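Local coordinates for zona pellucida sperm-binding protein 1 (Gallus gallus, PDB 6GF6) that cross-links egg coat filaments through homodimers of its N-terminal ZP-N1 domain, the part crystallised here, in the matrix that sperm must penetrate, at residues F17-L22 with Y81-Q86; L8-D13 with V85-M90; L36-T41 with H73-D78. The protein carries 2 engineered substitutions. All coordinates share one frame; numbering follows the deposited sequence.

Contact 1: residues F17-L22 with Y81-Q86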
ATOM      1  N   PHE B  17      -4.528   0.305 -11.113  1.00 33.57           N
ATOM      2  CA  PHE B  17      -4.824   1.441 -10.253  1.00 32.82           C
ATOM      3  C   PHE B  17      -3.593   2.222  -9.821  1.00 33.65           C
ATOM      4  O   PHE B  17      -3.733   3.356  -9.357  1.00 33.72           O
ATOM      5  CB  PHE B  17      -5.582   0.949  -9.013  1.00 32.59           C
ATOM      6  CG  PHE B  17      -6.863   0.242  -9.360  1.00 36.36           C
ATOM      7  CD1 PHE B  17      -8.038   0.949  -9.554  1.00 34.60           C
ATOM      8  CD2 PHE B  17      -6.874  -1.135  -9.541  1.00 34.11           C
ATOM      9  CE1 PHE B  17      -9.211   0.291  -9.893  1.00 37.25           C
ATOM     10  CE2 PHE B  17      -8.042  -1.795  -9.879  1.00 36.49           C
ATOM     11  CZ  PHE B  17      -9.210  -1.085 -10.055  1.00 37.51           C
ATOM     12  N   GLY B  18      -2.409   1.653  -9.957  1.00 36.55           N
ATOM     13  CA  GLY B  18      -1.189   2.336  -9.604  1.00 31.32           C
ATOM     14  C   GLY B  18      -0.003   1.671 -10.260  1.00 32.64           C
ATOM     15  O   GLY B  18      -0.148   0.869 -11.183  1.00 32.66           O
ATOM     16  N   MET B  19       1.184   2.013  -9.765  1.00 34.04           N
ATOM     17  CA  MET B  19       2.431   1.477 -10.289  1.00 37.51           C
ATOM     18  C   MET B  19       3.384   1.210  -9.134  1.00 37.06           C
ATOM     19  O   MET B  19       3.225   1.744  -8.034  1.00 37.80           O
ATOM     20  CB  MET B  19       3.070   2.437 -11.301  1.00 41.72           C
ATOM     21  CG  MET B  19       2.985   3.898 -10.888  1.00 47.06           C
ATOM     22  SD  MET B  19       3.582   5.034 -12.152  1.00 53.94           S
ATOM     23  CE  MET B  19       2.623   6.493 -11.761  1.00 52.54           C
ATOM     24  N   GLN B  20       4.382   0.368  -9.396  1.00 35.36           N
ATOM     25  CA  GLN B  20       5.382   0.027  -8.396  1.00 35.53           C
ATOM     26  C   GLN B  20       6.760  -0.017  -9.040  1.00 33.33           C
ATOM     27  O   GLN B  20       6.908  -0.464 -10.178  1.00 36.87           O
ATOM     28  CB  GLN B  20       5.076  -1.315  -7.717  1.00 33.22           C
ATOM     29  CG  GLN B  20       5.102  -2.513  -8.648  1.00 34.63           C
ATOM     30  CD  GLN B  20       5.087  -3.831  -7.901  1.00 38.14           C
ATOM     31  OE1 GLN B  20       4.918  -3.864  -6.681  1.00 37.46           O
ATOM     32  NE2 GLN B  20       5.269  -4.926  -8.628  1.00 37.35           N
ATOM     33  N   LEU B  21       7.761   0.454  -8.299  1.00 35.69           N
ATOM     34  CA  LEU B  21       9.158   0.466  -8.714  1.00 36.88           C
ATOM     35  C   LEU B  21       9.951  -0.453  -7.795  1.00 37.32           C
ATOM     36  O   LEU B  21       9.940  -0.269  -6.573  1.00 35.23           O
ATOM     37  CB  LEU B  21       9.705   1.895  -8.674  1.00 35.27           C
ATOM     38  CG  LEU B  21      11.170   2.158  -8.999  1.00 38.07           C
ATOM     39  CD1 LEU B  21      11.542   1.628 -10.354  1.00 39.90           C
ATOM     40  CD2 LEU B  21      11.412   3.646  -8.952  1.00 37.96           C
ATOM     41  N   LEU B  22      10.625  -1.446  -8.373  1.00 40.89           N
ATOM     42  CA  LEU B  22      11.372  -2.435  -7.605  1.00 43.31           C
ATOM     43  C   LEU B  22      12.865  -2.264  -7.856  1.00 41.64           C
ATOM     44  O   LEU B  22      13.299  -2.168  -9.008  1.00 42.54           O
ATOM     45  CB  LEU B  22      10.927  -3.853  -7.955  1.00 49.11           C
ATOM     46  CG  LEU B  22       9.443  -4.144  -7.724  1.00 53.74           C
ATOM     47  CD1 LEU B  22       8.606  -3.735  -8.929  1.00 59.78           C
ATOM     48  CD2 LEU B  22       9.243  -5.613  -7.406  1.00 54.07           C
ATOM     49  N   TYR B  81      -0.043   8.524 -17.467  1.00 46.10           N
ATOM     50  CA  TYR B  81       0.429   8.921 -16.145  1.00 43.49           C
ATOM     51  C   TYR B  81       1.948   8.908 -16.115  1.00 41.23           C
ATOM     52  O   TYR B  81       2.578   7.965 -16.605  1.00 40.66           O
ATOM     53  CB  TYR B  81      -0.092   7.978 -15.064  1.00 36.39           C
ATOM     54  CG  TYR B  81      -1.590   7.931 -14.921  1.00 40.23           C
ATOM     55  CD1 TYR B  81      -2.288   9.005 -14.394  1.00 39.47           C
ATOM     56  CD2 TYR B  81      -2.310   6.803 -15.302  1.00 40.52           C
ATOM     57  CE1 TYR B  81      -3.660   8.961 -14.254  1.00 40.18           C
ATOM     58  CE2 TYR B  81      -3.675   6.756 -15.164  1.00 37.19           C
ATOM     59  CZ  TYR B  81      -4.342   7.837 -14.640  1.00 40.29           C
ATOM     60  OH  TYR B  81      -5.705   7.796 -14.500  1.00 43.21           O
ATOM     61  N   VAL B  82       2.538   9.956 -15.545  1.00 40.00           N
ATOM     62  CA  VAL B  82       3.987  10.085 -15.459  1.00 40.08           C
ATOM     63  C   VAL B  82       4.368  10.457 -14.031  1.00 41.11           C
ATOM     64  O   VAL B  82       3.853  11.437 -13.477  1.00 43.28           O
ATOM     65  CB  VAL B  82       4.525  11.125 -16.456  1.00 39.29           C
ATOM     66  CG1 VAL B  82       6.047  11.219 -16.358  1.00 39.40           C
ATOM     67  CG2 VAL B  82       4.101  10.751 -17.872  1.00 42.50           C
ATOM     68  N   LEU B  83       5.289   9.693 -13.451  1.00 40.02           N
ATOM     69  CA  LEU B  83       5.829   9.971 -12.127  1.00 38.84           C
ATOM     70  C   LEU B  83       7.332   9.789 -12.192  1.00 39.75           C
ATOM     71  O   LEU B  83       7.814   8.720 -12.583  1.00 40.92           O
ATOM     72  CB  LEU B  83       5.228   9.044 -11.069  1.00 35.79           C
ATOM     73  CG  LEU B  83       5.705   9.284  -9.633  1.00 36.59           C
ATOM     74  CD1 LEU B  83       5.259  10.641  -9.125  1.00 34.66           C
ATOM     75  CD2 LEU B  83       5.200   8.201  -8.717  1.00 30.34           C
ATOM     76  N   ARG B  84       8.062  10.829 -11.810  1.00 38.22           N
ATOM     77  CA  ARG B  84       9.516  10.817 -11.811  1.00 39.51           C
ATOM     78  C   ARG B  84      10.020  10.582 -10.395  1.00 37.95           C
ATOM     79  O   ARG B  84       9.573  11.245  -9.453  1.00 41.44           O
ATOM     80  CB  ARG B  84      10.067  12.127 -12.375  1.00 46.58           C
ATOM     81  CG  ARG B  84       9.834  12.273 -13.873  1.00 52.94           C
ATOM     82  CD  ARG B  84      10.337  13.593 -14.444  1.00 59.18           C
ATOM     83  NE  ARG B  84      11.722  13.892 -14.068  1.00 60.39           N
ATOM     84  CZ  ARG B  84      12.109  14.926 -13.324  1.00 61.50           C
ATOM     85  NH1 ARG B  84      11.228  15.803 -12.851  1.00 61.18           N
ATOM     86  NH2 ARG B  84      13.395  15.092 -13.054  1.00 61.77           N
ATOM     87  N   VAL B  85      10.920   9.616 -10.251  1.00 36.01           N
ATOM     88  CA  VAL B  85      11.439   9.194  -8.958  1.00 35.53           C
ATOM     89  C   VAL B  85      12.954   9.157  -9.047  1.00 38.37           C
ATOM     90  O   VAL B  85      13.513   8.761 -10.074  1.00 41.84           O
ATOM     91  CB  VAL B  85      10.896   7.810  -8.541  1.00 35.05           C
ATOM     92  CG1 VAL B  85      11.484   7.383  -7.202  1.00 32.52           C
ATOM     93  CG2 VAL B  85       9.378   7.831  -8.466  1.00 31.11           C
ATOM     94  N   GLN B  86      13.617   9.568  -7.972  1.00 39.95           N
ATOM     95  CA  GLN B  86      15.063   9.458  -7.853  1.00 44.08           C
ATOM     96  C   GLN B  86      15.400   8.319  -6.905  1.00 40.23           C
ATOM     97  O   GLN B  86      14.811   8.210  -5.825  1.00 37.90           O
ATOM     98  CB  GLN B  86      15.677  10.766  -7.350  1.00 54.59           C
ATOM     99  CG  GLN B  86      17.198  10.758  -7.326  1.00 67.16           C
ATOM    100  CD  GLN B  86      17.778  12.010  -6.707  1.00 78.52           C
ATOM    101  OE1 GLN B  86      17.063  12.803  -6.100  1.00 84.08           O
ATOM    102  NE2 GLN B  86      19.085  12.187  -6.849  1.00 85.39           N
TER
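Met19 and Leu83 meet through carbon alone. At the start of the same strand segment as Met19, Glu38 OE1 of the second subunit accepts from both Phe17 N and Gly18 N. The contact itself belongs to the apolar core of an Ig-like beta sandwich, the ZP-N1 domain. Strand 18-24 comes from one sheet and strand 80-90 from the other. They face each other at sandwich distance, with the CA atoms of Met19 and Leu83 9.3 Å apart and those of Leu21 and Val85 9.0 Å apart. This pairing also shows that the two segments run the same way along the core.

Met19 reaches across. Its CG sits between the backbone N and the carbonyl carbon (chi1 41°), and the chain beyond CG is extended. The thioether is thus carried straight into the interior. Met19 CE lands on Leu83 CB at 3.7 Å, and the two side chains cross obliquely. The methyl therefore touches the root of the leucine. Met19 also touches Met104 and Cys106 of strand 96-107; Cys106 forms the disulfide with Cys14.

One step along, Leu21 and Val85 reach toward each other tip to tip. All four touching residues are buried. Phe33 and Phe65 also pack here, each touching Val85, and Phe33 touches Leu21 as well. The alternate residues Gln20 and Arg84 have polar partners elsewhere, Asp13 and Glu101. The last link across the core is methyl to methyl, Leu21 CD2 on Val85 CG1 at 4.1 Å.

Contact 2: residues L8-D13 with V85-M90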
ATOM      1  N   LEU B   8      22.848  -0.583 -10.506  1.00 67.04           N
ATOM      2  CA  LEU B   8      21.697  -0.961  -9.692  1.00 63.59           C
ATOM      3  C   LEU B   8      20.638  -1.612 -10.572  1.00 63.01           C
ATOM      4  O   LEU B   8      20.297  -1.086 -11.635  1.00 63.45           O
ATOM      5  CB  LEU B   8      21.123   0.260  -8.969  1.00 54.06           C
ATOM      6  CG  LEU B   8      19.880   0.032  -8.095  1.00 50.50           C
ATOM      7  CD1 LEU B   8      20.177  -0.892  -6.918  1.00 45.17           C
ATOM      8  CD2 LEU B   8      19.327   1.370  -7.596  1.00 41.72           C
ATOM      9  N   GLN B   9      20.119  -2.757 -10.142  1.00 61.76           N
ATOM     10  CA  GLN B   9      19.052  -3.429 -10.872  1.00 61.01           C
ATOM     11  C   GLN B   9      17.696  -2.943 -10.373  1.00 54.53           C
ATOM     12  O   GLN B   9      17.414  -3.000  -9.170  1.00 52.92           O
ATOM     13  CB  GLN B   9      19.158  -4.946 -10.706  1.00 71.25           C
ATOM     14  CG  GLN B   9      20.397  -5.564 -11.343  1.00 78.78           C
ATOM     15  CD  GLN B   9      20.464  -5.344 -12.843  1.00 83.32           C
ATOM     16  OE1 GLN B   9      19.664  -5.895 -13.598  1.00 86.31           O
ATOM     17  NE2 GLN B   9      21.425  -4.535 -13.282  1.00 85.16           N
ATOM     18  N   TYR B  10      16.856  -2.484 -11.300  1.00 50.31           N
ATOM     19  CA  TYR B  10      15.516  -2.034 -10.958  1.00 45.97           C
ATOM     20  C   TYR B  10      14.621  -2.102 -12.189  1.00 46.55           C
ATOM     21  O   TYR B  10      15.092  -2.159 -13.327  1.00 46.72           O
ATOM     22  CB  TYR B  10      15.515  -0.610 -10.383  1.00 45.74           C
ATOM     23  CG  TYR B  10      16.050   0.443 -11.324  1.00 48.33           C
ATOM     24  CD1 TYR B  10      15.246   0.998 -12.307  1.00 49.02           C
ATOM     25  CD2 TYR B  10      17.356   0.905 -11.209  1.00 52.62           C
ATOM     26  CE1 TYR B  10      15.733   1.960 -13.172  1.00 52.22           C
ATOM     27  CE2 TYR B  10      17.847   1.876 -12.065  1.00 56.41           C
ATOM     28  CZ  TYR B  10      17.028   2.402 -13.043  1.00 56.44           C
ATOM     29  OH  TYR B  10      17.507   3.371 -13.898  1.00 59.82           O
ATOM     30  N   HIS B  11      13.317  -2.105 -11.930  1.00 42.97           N
ATOM     31  CA  HIS B  11      12.299  -2.060 -12.969  1.00 46.26           C
ATOM     32  C   HIS B  11      11.001  -1.620 -12.309  1.00 44.31           C
ATOM     33  O   HIS B  11      10.874  -1.640 -11.084  1.00 45.78           O
ATOM     34  CB  HIS B  11      12.128  -3.424 -13.637  1.00 45.69           C
ATOM     35  CG  HIS B  11      11.429  -4.420 -12.767  1.00 44.99           C
ATOM     36  ND1 HIS B  11      12.089  -5.176 -11.821  1.00 46.28           N
ATOM     37  CD2 HIS B  11      10.124  -4.774 -12.687  1.00 44.17           C
ATOM     38  CE1 HIS B  11      11.223  -5.957 -11.201  1.00 43.87           C
ATOM     39  NE2 HIS B  11      10.024  -5.734 -11.709  1.00 44.53           N
ATOM     40  N   TYR B  12      10.021  -1.255 -13.134  1.00 39.71           N
ATOM     41  CA  TYR B  12       8.715  -0.859 -12.626  1.00 39.42           C
ATOM     42  C   TYR B  12       7.595  -1.522 -13.422  1.00 38.82           C
ATOM     43  O   TYR B  12       7.769  -1.933 -14.574  1.00 39.20           O
ATOM     44  CB  TYR B  12       8.538   0.670 -12.626  1.00 35.96           C
ATOM     45  CG  TYR B  12       8.398   1.325 -13.979  1.00 37.90           C
ATOM     46  CD1 TYR B  12       9.513   1.751 -14.688  1.00 39.41           C
ATOM     47  CD2 TYR B  12       7.145   1.547 -14.536  1.00 37.51           C
ATOM     48  CE1 TYR B  12       9.386   2.358 -15.923  1.00 42.36           C
ATOM     49  CE2 TYR B  12       7.007   2.158 -15.773  1.00 37.58           C
ATOM     50  CZ  TYR B  12       8.135   2.563 -16.459  1.00 42.66           C
ATOM     51  OH  TYR B  12       8.016   3.179 -17.683  1.00 41.47           O
ATOM     52  N   ASP B  13       6.445  -1.648 -12.764  1.00 36.74           N
ATOM     53  CA  ASP B  13       5.263  -2.280 -13.329  1.00 37.20           C
ATOM     54  C   ASP B  13       4.110  -1.286 -13.348  1.00 36.04           C
ATOM     55  O   ASP B  13       3.915  -0.526 -12.392  1.00 34.71           O
ATOM     56  CB  ASP B  13       4.854  -3.514 -12.508  1.00 37.54           C
ATOM     57  CG  ASP B  13       5.937  -4.578 -12.465  1.00 49.70           C
ATOM     58  OD1 ASP B  13       6.555  -4.833 -13.516  1.00 50.48           O
ATOM     59  OD2 ASP B  13       6.194  -5.135 -11.375  1.00 49.98           O
ATOM     60  N   VAL B  85      10.920   9.616 -10.251  1.00 36.01           N
ATOM     61  CA  VAL B  85      11.439   9.194  -8.958  1.00 35.53           C
ATOM     62  C   VAL B  85      12.954   9.157  -9.047  1.00 38.37           C
ATOM     63  O   VAL B  85      13.513   8.761 -10.074  1.00 41.84           O
ATOM     64  CB  VAL B  85      10.896   7.810  -8.541  1.00 35.05           C
ATOM     65  CG1 VAL B  85      11.484   7.383  -7.202  1.00 32.52           C
ATOM     66  CG2 VAL B  85       9.378   7.831  -8.466  1.00 31.11           C
ATOM     67  N   GLN B  86      13.617   9.568  -7.972  1.00 39.95           N
ATOM     68  CA  GLN B  86      15.063   9.458  -7.853  1.00 44.08           C
ATOM     69  C   GLN B  86      15.400   8.319  -6.905  1.00 40.23           C
ATOM     70  O   GLN B  86      14.811   8.210  -5.825  1.00 37.90           O
ATOM     71  CB  GLN B  86      15.677  10.766  -7.350  1.00 54.59           C
ATOM     72  CG  GLN B  86      17.198  10.758  -7.326  1.00 67.16           C
ATOM     73  CD  GLN B  86      17.778  12.010  -6.707  1.00 78.52           C
ATOM     74  OE1 GLN B  86      17.063  12.803  -6.100  1.00 84.08           O
ATOM     75  NE2 GLN B  86      19.085  12.187  -6.849  1.00 85.39           N
ATOM     76  N   LEU B  87      16.321   7.457  -7.326  1.00 41.74           N
ATOM     77  CA  LEU B  87      16.851   6.384  -6.494  1.00 43.68           C
ATOM     78  C   LEU B  87      18.263   6.751  -6.087  1.00 45.64           C
ATOM     79  O   LEU B  87      19.108   7.020  -6.949  1.00 46.48           O
ATOM     80  CB  LEU B  87      16.856   5.047  -7.231  1.00 46.07           C
ATOM     81  CG  LEU B  87      15.510   4.485  -7.662  1.00 48.13           C
ATOM     82  CD1 LEU B  87      15.072   5.152  -8.935  1.00 51.12           C
ATOM     83  CD2 LEU B  87      15.614   2.983  -7.858  1.00 50.23           C
ATOM     84  N   GLU B  88      18.516   6.767  -4.788  1.00 45.52           N
ATOM     85  CA  GLU B  88      19.841   7.050  -4.256  1.00 46.27           C
ATOM     86  C   GLU B  88      20.379   5.760  -3.661  1.00 46.70           C
ATOM     87  O   GLU B  88      19.917   5.316  -2.605  1.00 47.55           O
ATOM     88  CB  GLU B  88      19.796   8.164  -3.219  1.00 49.84           C
ATOM     89  CG  GLU B  88      19.470   9.515  -3.815  1.00 52.07           C
ATOM     90  CD  GLU B  88      19.705  10.655  -2.852  1.00 55.70           C
ATOM     91  OE1 GLU B  88      19.680  10.426  -1.622  1.00 55.89           O
ATOM     92  OE2 GLU B  88      19.904  11.787  -3.336  1.00 62.04           O
ATOM     93  N   GLU B  89      21.322   5.141  -4.356  1.00 46.89           N
ATOM     94  CA  GLU B  89      21.994   3.972  -3.813  1.00 48.50           C
ATOM     95  C   GLU B  89      22.965   4.420  -2.736  1.00 47.82           C
ATOM     96  O   GLU B  89      23.777   5.321  -2.960  1.00 50.21           O
ATOM     97  CB  GLU B  89      22.722   3.210  -4.918  1.00 52.07           C
ATOM     98  CG  GLU B  89      23.319   1.890  -4.456  1.00 57.13           C
ATOM     99  CD  GLU B  89      24.013   1.129  -5.571  1.00 63.91           C
ATOM    100  OE1 GLU B  89      24.410  -0.031  -5.336  1.00 67.54           O
ATOM    101  OE2 GLU B  89      24.174   1.691  -6.674  1.00 65.17           O
ATOM    102  N   MET B  90      22.864   3.824  -1.555  1.00 47.34           N
ATOM    103  CA  MET B  90      23.605   4.323  -0.410  1.00 51.55           C
ATOM    104  C   MET B  90      24.370   3.205   0.276  1.00 54.54           C
ATOM    105  O   MET B  90      23.869   2.087   0.431  1.00 55.00           O
ATOM    106  CB  MET B  90      22.677   5.018   0.583  1.00 57.87           C
ATOM    107  CG  MET B  90      22.192   6.363   0.069  1.00 63.85           C
ATOM    108  SD  MET B  90      21.136   7.216   1.229  1.00 73.17           S
ATOM    109  CE  MET B  90      22.208   7.361   2.659  1.00 73.51           C
TER
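Leu8 meets Glu89 and Leu87 across one end of the Ig-like beta sandwich, where the chain leading into strand 9-14 lies over the last residues of strand 80-90. The side chain of Leu8 can be followed from its root. Its CB lies beside Glu89 OE2 at 4.1 Å, a contact of carbon with a carboxylate oxygen. From there CG is anti to the backbone N (chi1 179°), which carries the branch away from Glu89 and toward the core. CD2 then meets Leu87 CD2 at 4.1 Å, and the two leucine side chains cross at about a right angle.

Glu89 is buried, but its charge is answered. OE1 makes a salt bridge to Arg29, and OE2 has a weak hydrogen bond with Tyr100 OH. The same tyrosine hydroxyl also bonds Leu8 N, so one hydroxyl serves both Leu8 and, weakly, Glu89.

The segment 8-13 also carries His11 and Asp13, ligands of a zinc site seen in this protein, without metal in this chain. Leu87 packs on Val31, Phe33 and Val102 as well. Its CD2 is shared: besides Leu8 it touches the ring of Tyr10, obliquely, with Tyr10 CD2 4.3 Å from Leu87 CD2.

Contact 3: residues L36-T41 with H73-D78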
ATOM      1  N   LEU B  36       9.981  13.342  -7.517  1.00 40.31           N
ATOM      2  CA  LEU B  36      10.400  14.572  -8.177  1.00 41.37           C
ATOM      3  C   LEU B  36       9.209  15.264  -8.827  1.00 41.67           C
ATOM      4  O   LEU B  36       8.328  14.608  -9.392  1.00 42.67           O
ATOM      5  CB  LEU B  36      11.465  14.299  -9.242  1.00 45.21           C
ATOM      6  CG  LEU B  36      12.694  13.508  -8.800  1.00 50.11           C
ATOM      7  CD1 LEU B  36      13.594  13.258 -10.000  1.00 52.22           C
ATOM      8  CD2 LEU B  36      13.451  14.246  -7.706  1.00 50.72           C
ATOM      9  N   ASP B  37       9.166  16.587  -8.709  1.00 39.93           N
ATOM     10  CA  ASP B  37       8.196  17.405  -9.423  1.00 42.03           C
ATOM     11  C   ASP B  37       8.910  18.118 -10.568  1.00 43.98           C
ATOM     12  O   ASP B  37      10.118  17.967 -10.765  1.00 45.92           O
ATOM     13  CB  ASP B  37       7.487  18.373  -8.463  1.00 36.89           C
ATOM     14  CG  ASP B  37       8.383  19.498  -7.961  1.00 40.96           C
ATOM     15  OD1 ASP B  37       9.575  19.560  -8.324  1.00 38.15           O
ATOM     16  OD2 ASP B  37       7.880  20.320  -7.163  1.00 41.27           O
ATOM     17  N   GLU B  38       8.146  18.888 -11.344  1.00 47.82           N
ATOM     18  CA  GLU B  38       8.708  19.562 -12.508  1.00 53.02           C
ATOM     19  C   GLU B  38       9.735  20.630 -12.142  1.00 54.58           C
ATOM     20  O   GLU B  38      10.437  21.120 -13.032  1.00 56.43           O
ATOM     21  CB  GLU B  38       7.582  20.177 -13.348  1.00 63.25           C
ATOM     22  CG  GLU B  38       6.740  21.235 -12.641  1.00 70.60           C
ATOM     23  CD  GLU B  38       5.531  20.647 -11.934  1.00 74.43           C
ATOM     24  OE1 GLU B  38       5.539  19.434 -11.635  1.00 74.26           O
ATOM     25  OE2 GLU B  38       4.567  21.402 -11.682  1.00 78.32           O
ATOM     26  N   PHE B  39       9.855  20.987 -10.867  1.00 54.50           N
ATOM     27  CA  PHE B  39      10.830  21.974 -10.430  1.00 54.96           C
ATOM     28  C   PHE B  39      12.080  21.341  -9.845  1.00 51.92           C
ATOM     29  O   PHE B  39      12.962  22.066  -9.379  1.00 54.76           O
ATOM     30  CB  PHE B  39      10.203  22.906  -9.388  1.00 43.80           C
ATOM     31  CG  PHE B  39       8.964  23.605  -9.868  1.00 45.53           C
ATOM     32  CD1 PHE B  39       9.060  24.746 -10.650  1.00 48.40           C
ATOM     33  CD2 PHE B  39       7.706  23.114  -9.559  1.00 44.58           C
ATOM     34  CE1 PHE B  39       7.924  25.397 -11.100  1.00 50.39           C
ATOM     35  CE2 PHE B  39       6.566  23.756 -10.007  1.00 46.43           C
ATOM     36  CZ  PHE B  39       6.678  24.899 -10.784  1.00 49.39           C
ATOM     37  N   GLY B  40      12.186  20.014  -9.868  1.00 47.51           N
ATOM     38  CA  GLY B  40      13.343  19.354  -9.303  1.00 49.86           C
ATOM     39  C   GLY B  40      13.327  19.164  -7.802  1.00 51.15           C
ATOM     40  O   GLY B  40      14.353  18.771  -7.239  1.00 54.42           O
ATOM     41  N   THR B  41      12.219  19.451  -7.124  1.00 46.50           N
ATOM     42  CA  THR B  41      12.158  19.211  -5.685  1.00 40.76           C
ATOM     43  C   THR B  41      12.143  17.712  -5.411  1.00 37.09           C
ATOM     44  O   THR B  41      11.571  16.932  -6.176  1.00 34.25           O
ATOM     45  CB  THR B  41      10.911  19.850  -5.072  1.00 36.54           C
ATOM     46  OG1 THR B  41      10.874  21.245  -5.380  1.00 38.28           O
ATOM     47  CG2 THR B  41      10.901  19.673  -3.570  1.00 35.57           C
ATOM     48  N   HIS B  73       1.992  14.486  -7.470  1.00 43.34           N
ATOM     49  CA  HIS B  73       3.054  14.689  -8.439  1.00 43.13           C
ATOM     50  C   HIS B  73       2.973  13.719  -9.601  1.00 42.69           C
ATOM     51  O   HIS B  73       3.878  13.708 -10.446  1.00 44.54           O
ATOM     52  CB  HIS B  73       4.423  14.594  -7.764  1.00 41.22           C
ATOM     53  CG  HIS B  73       4.605  15.634  -6.708  1.00 41.25           C
ATOM     54  ND1 HIS B  73       4.478  16.982  -6.971  1.00 42.36           N
ATOM     55  CD2 HIS B  73       4.818  15.526  -5.376  1.00 37.87           C
ATOM     56  CE1 HIS B  73       4.643  17.662  -5.852  1.00 43.16           C
ATOM     57  NE2 HIS B  73       4.852  16.803  -4.870  1.00 42.61           N
ATOM     58  N   VAL B  74       1.936  12.892  -9.671  1.00 38.32           N
ATOM     59  CA  VAL B  74       1.668  12.116 -10.874  1.00 39.94           C
ATOM     60  C   VAL B  74       1.046  13.068 -11.885  1.00 42.14           C
ATOM     61  O   VAL B  74       0.031  13.714 -11.598  1.00 46.45           O
ATOM     62  CB  VAL B  74       0.740  10.928 -10.586  1.00 36.61           C
ATOM     63  CG1 VAL B  74       0.495  10.141 -11.850  1.00 38.57           C
ATOM     64  CG2 VAL B  74       1.335  10.038  -9.528  1.00 35.92           C
ATOM     65  N   LEU B  75       1.672  13.185 -13.049  1.00 44.07           N
ATOM     66  CA  LEU B  75       1.236  14.099 -14.090  1.00 44.66           C
ATOM     67  C   LEU B  75       0.617  13.312 -15.234  1.00 45.57           C
ATOM     68  O   LEU B  75       0.883  12.122 -15.410  1.00 42.63           O
ATOM     69  CB  LEU B  75       2.406  14.946 -14.614  1.00 45.99           C
ATOM     70  CG  LEU B  75       3.196  15.772 -13.587  1.00 48.96           C
ATOM     71  CD1 LEU B  75       4.468  16.330 -14.214  1.00 49.70           C
ATOM     72  CD2 LEU B  75       2.354  16.906 -13.009  1.00 48.26           C
ATOM     73  N   VAL B  76      -0.243  13.986 -15.989  1.00 49.28           N
ATOM     74  CA  VAL B  76      -0.801  13.445 -17.219  1.00 52.64           C
ATOM     75  C   VAL B  76      -0.072  14.100 -18.387  1.00 60.32           C
ATOM     76  O   VAL B  76      -0.135  15.324 -18.562  1.00 60.38           O
ATOM     77  CB  VAL B  76      -2.316  13.681 -17.297  1.00 50.59           C
ATOM     78  CG1 VAL B  76      -2.876  13.121 -18.608  1.00 52.77           C
ATOM     79  CG2 VAL B  76      -3.005  13.076 -16.069  1.00 44.21           C
ATOM     80  N   LYS B  77       0.625  13.287 -19.180  1.00 66.94           N
ATOM     81  CA  LYS B  77       1.364  13.757 -20.344  1.00 76.48           C
ATOM     82  C   LYS B  77       1.137  12.780 -21.485  1.00 81.61           C
ATOM     83  O   LYS B  77       1.361  11.575 -21.328  1.00 81.16           O
ATOM     84  CB  LYS B  77       2.865  13.888 -20.057  1.00 79.95           C
ATOM     85  CG  LYS B  77       3.218  14.904 -18.977  1.00 81.65           C
ATOM     86  CD  LYS B  77       4.712  14.886 -18.657  1.00 82.71           C
ATOM     87  CE  LYS B  77       5.547  15.393 -19.827  1.00 86.15           C
ATOM     88  NZ  LYS B  77       6.981  15.581 -19.464  1.00 85.65           N
ATOM     89  N   ASP B  78       0.691  13.299 -22.627  1.00 87.66           N
ATOM     90  CA  ASP B  78       0.438  12.475 -23.806  1.00 91.34           C
ATOM     91  C   ASP B  78      -0.536  11.346 -23.479  1.00 82.17           C
ATOM     92  O   ASP B  78      -0.347  10.201 -23.892  1.00 80.91           O
ATOM     93  CB  ASP B  78       1.743  11.915 -24.376  1.00100.84           C
ATOM     94  CG  ASP B  78       2.662  13.000 -24.896  1.00110.86           C
ATOM     95  OD1 ASP B  78       2.193  14.145 -25.067  1.00115.42           O
ATOM     96  OD2 ASP B  78       3.852  12.707 -25.144  1.00113.60           O
TER
HETATM   97  O   HOH W   1       6.926  13.241 -10.996  1.00 38.01           O
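His73 and Asp37 form the centre of this contact, with Leu75 next to them. The segment 36-41 is the hairpin connection between strands 30-36 and 42-44. The other segment, 73-78, holds the short strand 75-76, which pairs antiparallel with strand 80-90 through Leu75 and Val82. Asp37 CB rests obliquely on the His73 ring, 3.6 Å from His73 ND1 and 3.9 Å from His73 CE1. The ring also packs against Phe43.

The carboxylate is turned into its own loop. CG of Asp37 stands between the backbone N and the carbonyl carbon (chi1 71°), which brings OD1 over the turn. There it accepts from Phe39 N at 2.9 Å, an Asx turn, and from Thr41 N at 2.9 Å. The two donors approach from opposite faces of the carboxylate plane, Phe39 N being tilted 68° out of it. Gly40 N bonds Asp37 O and closes the type I turn. Replacing Asp37 by alanine keeps the CB on the ring but removes OD1; the amides of Phe39 and Thr41 would probably lose their shared acceptor, and the turn would be held more weakly.

Leu75 adds a side contact: its CD1 lies 4.2 Å from Glu38 OE1. On the backbone a water donates to Leu36 O and to His73 O, bridging the segments.

His73 is, with His53, a ligand of a zinc site seen in this protein, without metal in this chain. Asp37 OD2 is 4.8 Å from His73 ND1, too far for a salt bridge. The aspartate thus meets the ring with its methylene and spends OD1 on its own turn.

Strand 80-90 is the common rail. Contacts 1 and 2 use successive parts of it, share Val85 and Gln86, and have centres 11 Å apart. Their other strands are neighbours in the facing sheet, joined by Leu22 N to His11 O at 2.7 Å and Gln20 O to Asp13 N at 2.9 Å. Contact 3 lies 11 Å from contact 1 and 17 Å from contact 2, centre to centre, toward the outside of the domain. It joins the rail through Val82 N to Leu75 O at 2.7 Å. Contact 2 holds His11 and Asp13 of one zinc site seen in this protein and Glu88 of others; contact 3 holds His73. This chain holds no zinc.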